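Long-range contact in transcriptional regulator, LacI family (PDB 4RKR), which probably represses or regulates transcription in response to a sugar, binding a disaccharide of galactose and glucose units between its two lobes: residues N109-H114 against T275-L280. Residues are numbered along the deposited sequence; the frame is centred on the assembly and turned at random.
Sequences NFDYQH and TLKHRL. With GAL (beta-D-galactopyranose), chain E.
The hinge between the two lobes of this periplasmic-binding-protein-like fold contains a short parallel strand pairing, Phe110 beside Leu276 and Asn109 beside Thr275. Leu276 N donates to Asn109 O at 2.7 Å, and Asp111 N to Leu276 O at 3.0 Å, the ladder expected of parallel strands. Phe110 CD1 rests 3.8 Å from Leu276 CB, while Phe110 CE2 approaches galactose O6 at 3.3 Å, so this ring joins the strand pair to the sugar site. Past the paired residues the chains part around a water, which donates to Asp111 O and accepts from His278 N; it also lies in the plane of the His278 ring, 2.9 Å from ND1, and this should limit the ring's rotation. His278 CE1 lies 3.6 Å from Tyr112 CE1, the two ring planes inclined at 40°. With CG anti to the backbone N (chi1 -172°), the Asp111 carboxylate can serve both segments: OD1 takes a weak capping bond from His114 N at the start of helix 112-125, and OD2 forms a salt bridge to Lys277 NZ at 3.6 Å. Lys277 CD sits over the His114 ring face, a CH-pi contact 10° off the normal. Asp98 binds both Tyr112 OH and galactose, and strand 273-281 lies between strands 106-110 and 240-243.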
loop_
_atom_site.group_PDB
_atom_site.type_symbol
_atom_site.label_atom_id
_atom_site.label_comp_id
_atom_site.label_asym_id
_atom_site.label_seq_id
_atom_site.Cartn_x
_atom_site.Cartn_y
_atom_site.Cartn_z
ATOM N N ASN A 109 3.455 -10.508 19.447
ATOM C CA ASN A 109 3.701 -9.141 19.872
ATOM C C ASN A 109 5.163 -8.754 19.699
ATOM O O ASN A 109 6.008 -9.582 19.383
ATOM C CB ASN A 109 3.234 -8.932 21.302
ATOM C CG ASN A 109 4.019 -9.746 22.281
ATOM O OD1 ASN A 109 4.173 -10.959 22.124
ATOM N ND2 ASN A 109 4.518 -9.088 23.304
ATOM N N PHE A 110 5.445 -7.477 19.892
ATOM C CA PHE A 110 6.749 -6.942 19.590
ATOM C C PHE A 110 7.379 -6.342 20.838
ATOM O O PHE A 110 6.688 -5.849 21.736
ATOM C CB PHE A 110 6.609 -5.906 18.492
ATOM C CG PHE A 110 5.886 -6.417 17.277
ATOM C CD1 PHE A 110 6.515 -7.281 16.397
ATOM C CD2 PHE A 110 4.576 -6.053 17.027
ATOM C CE1 PHE A 110 5.853 -7.763 15.281
ATOM C CE2 PHE A 110 3.904 -6.531 15.910
ATOM C CZ PHE A 110 4.544 -7.382 15.031
ATOM N N ASP A 111 8.699 -6.409 20.900
ATOM C CA ASP A 111 9.429 -5.899 22.045
ATOM C C ASP A 111 9.687 -4.413 21.845
ATOM O O ASP A 111 10.685 -4.039 21.243
ATOM C CB ASP A 111 10.747 -6.659 22.182
ATOM C CG ASP A 111 11.473 -6.327 23.448
ATOM O OD1 ASP A 111 11.014 -5.429 24.192
ATOM O OD2 ASP A 111 12.502 -6.978 23.699
ATOM N N TYR A 112 8.791 -3.566 22.342
ATOM C CA TYR A 112 8.908 -2.112 22.102
ATOM C C TYR A 112 9.955 -1.417 22.978
ATOM O O TYR A 112 10.390 -0.304 22.668
ATOM C CB TYR A 112 7.548 -1.417 22.239
ATOM C CG TYR A 112 6.638 -1.659 21.047
ATOM C CD1 TYR A 112 6.996 -1.211 19.776
ATOM C CD2 TYR A 112 5.434 -2.343 21.185
ATOM C CE1 TYR A 112 6.189 -1.444 18.681
ATOM C CE2 TYR A 112 4.618 -2.575 20.090
ATOM C CZ TYR A 112 5.006 -2.123 18.844
ATOM O OH TYR A 112 4.217 -2.329 17.750
ATOM N N GLN A 113 10.345 -2.072 24.068
ATOM C CA GLN A 113 11.445 -1.609 24.906
ATOM C C GLN A 113 12.794 -1.786 24.235
ATOM O O GLN A 113 13.633 -0.892 24.268
ATOM C CB GLN A 113 11.454 -2.368 26.221
ATOM C CG GLN A 113 10.272 -2.021 27.102
ATOM C CD GLN A 113 10.400 -2.613 28.482
ATOM O OE1 GLN A 113 11.345 -3.361 28.775
ATOM N NE2 GLN A 113 9.453 -2.278 29.347
ATOM N N HIS A 114 13.018 -2.952 23.650
ATOM C CA HIS A 114 14.204 -3.155 22.850
ATOM C C HIS A 114 14.279 -2.146 21.689
ATOM O O HIS A 114 15.335 -1.563 21.411
ATOM C CB HIS A 114 14.220 -4.559 22.298
ATOM C CG HIS A 114 15.285 -4.782 21.280
ATOM N ND1 HIS A 114 16.561 -5.177 21.614
ATOM C CD2 HIS A 114 15.267 -4.660 19.932
ATOM C CE1 HIS A 114 17.282 -5.298 20.514
ATOM N NE2 HIS A 114 16.521 -4.990 19.480
ATOM N N THR A 275 6.992 -13.415 20.693
ATOM C CA THR A 275 7.453 -12.048 20.675
ATOM C C THR A 275 8.524 -11.886 19.608
ATOM O O THR A 275 9.465 -12.669 19.535
ATOM C CB THR A 275 7.978 -11.632 22.048
ATOM O OG1 THR A 275 6.895 -11.698 22.988
ATOM C CG2 THR A 275 8.533 -10.209 21.999
ATOM N N LEU A 276 8.345 -10.878 18.764
ATOM C CA LEU A 276 9.323 -10.538 17.745
ATOM C C LEU A 276 9.986 -9.201 18.046
ATOM O O LEU A 276 9.478 -8.403 18.850
ATOM C CB LEU A 276 8.648 -10.482 16.385
ATOM C CG LEU A 276 7.990 -11.796 15.975
ATOM C CD1 LEU A 276 7.452 -11.659 14.566
ATOM C CD2 LEU A 276 8.973 -12.956 16.080
ATOM N N LYS A 277 11.112 -8.962 17.377
ATOM C CA LYS A 277 11.928 -7.788 17.622
ATOM C C LYS A 277 12.189 -7.040 16.339
ATOM O O LYS A 277 12.353 -7.654 15.288
ATOM C CB LYS A 277 13.258 -8.195 18.266
ATOM C CG LYS A 277 13.131 -8.621 19.722
ATOM C CD LYS A 277 14.466 -8.582 20.448
ATOM C CE LYS A 277 14.318 -8.988 21.903
ATOM N NZ LYS A 277 15.527 -8.607 22.686
ATOM N N HIS A 278 12.231 -5.712 16.445
ATOM C CA HIS A 278 12.581 -4.843 15.328
ATOM C C HIS A 278 14.091 -4.848 15.188
ATOM O O HIS A 278 14.795 -5.065 16.167
ATOM C CB HIS A 278 12.154 -3.399 15.584
ATOM C CG HIS A 278 10.678 -3.208 15.750
ATOM N ND1 HIS A 278 10.011 -3.507 16.918
ATOM C CD2 HIS A 278 9.750 -2.695 14.909
ATOM C CE1 HIS A 278 8.732 -3.215 16.779
ATOM N NE2 HIS A 278 8.546 -2.720 15.570
ATOM N N ARG A 279 14.574 -4.593 13.975
ATOM C CA ARG A 279 15.990 -4.408 13.715
ATOM C C ARG A 279 16.194 -3.007 13.155
ATOM O O ARG A 279 15.414 -2.550 12.308
ATOM C CB ARG A 279 16.476 -5.460 12.721
ATOM C CG ARG A 279 17.898 -5.948 12.973
ATOM C CD ARG A 279 18.176 -7.359 12.456
ATOM N NE ARG A 279 17.112 -7.909 11.612
ATOM C CZ ARG A 279 16.216 -8.828 11.989
ATOM N NH1 ARG A 279 16.219 -9.352 13.215
ATOM N NH2 ARG A 279 15.296 -9.232 11.121
ATOM N N LEU A 280 17.234 -2.325 13.631
ATOM C CA LEU A 280 17.529 -0.964 13.174
ATOM C C LEU A 280 18.152 -1.021 11.797
ATOM O O LEU A 280 19.115 -1.750 11.574
ATOM C CB LEU A 280 18.475 -0.239 14.129
ATOM C CG LEU A 280 18.921 1.182 13.753
ATOM C CD1 LEU A 280 17.771 2.178 13.730
ATOM C CD2 LEU A 280 20.000 1.665 14.711
HETATM C C1 GAL E . 0.002 -0.379 14.264
HETATM C C2 GAL E . 0.539 0.764 13.403
HETATM C C3 GAL E . 1.361 0.225 12.234
HETATM C C4 GAL E . 2.408 -0.757 12.733
HETATM C C5 GAL E . 1.778 -1.814 13.625
HETATM C C6 GAL E . 2.856 -2.720 14.196
HETATM O O2 GAL E . -0.579 1.502 12.895
HETATM O O3 GAL E . 2.047 1.261 11.523
HETATM O O4 GAL E . 3.401 -0.043 13.465
HETATM O O5 GAL E . 1.063 -1.217 14.706
HETATM O O6 GAL E . 2.231 -3.897 14.711
HETATM O O HOH W 1 11.505 -4.772 18.997
#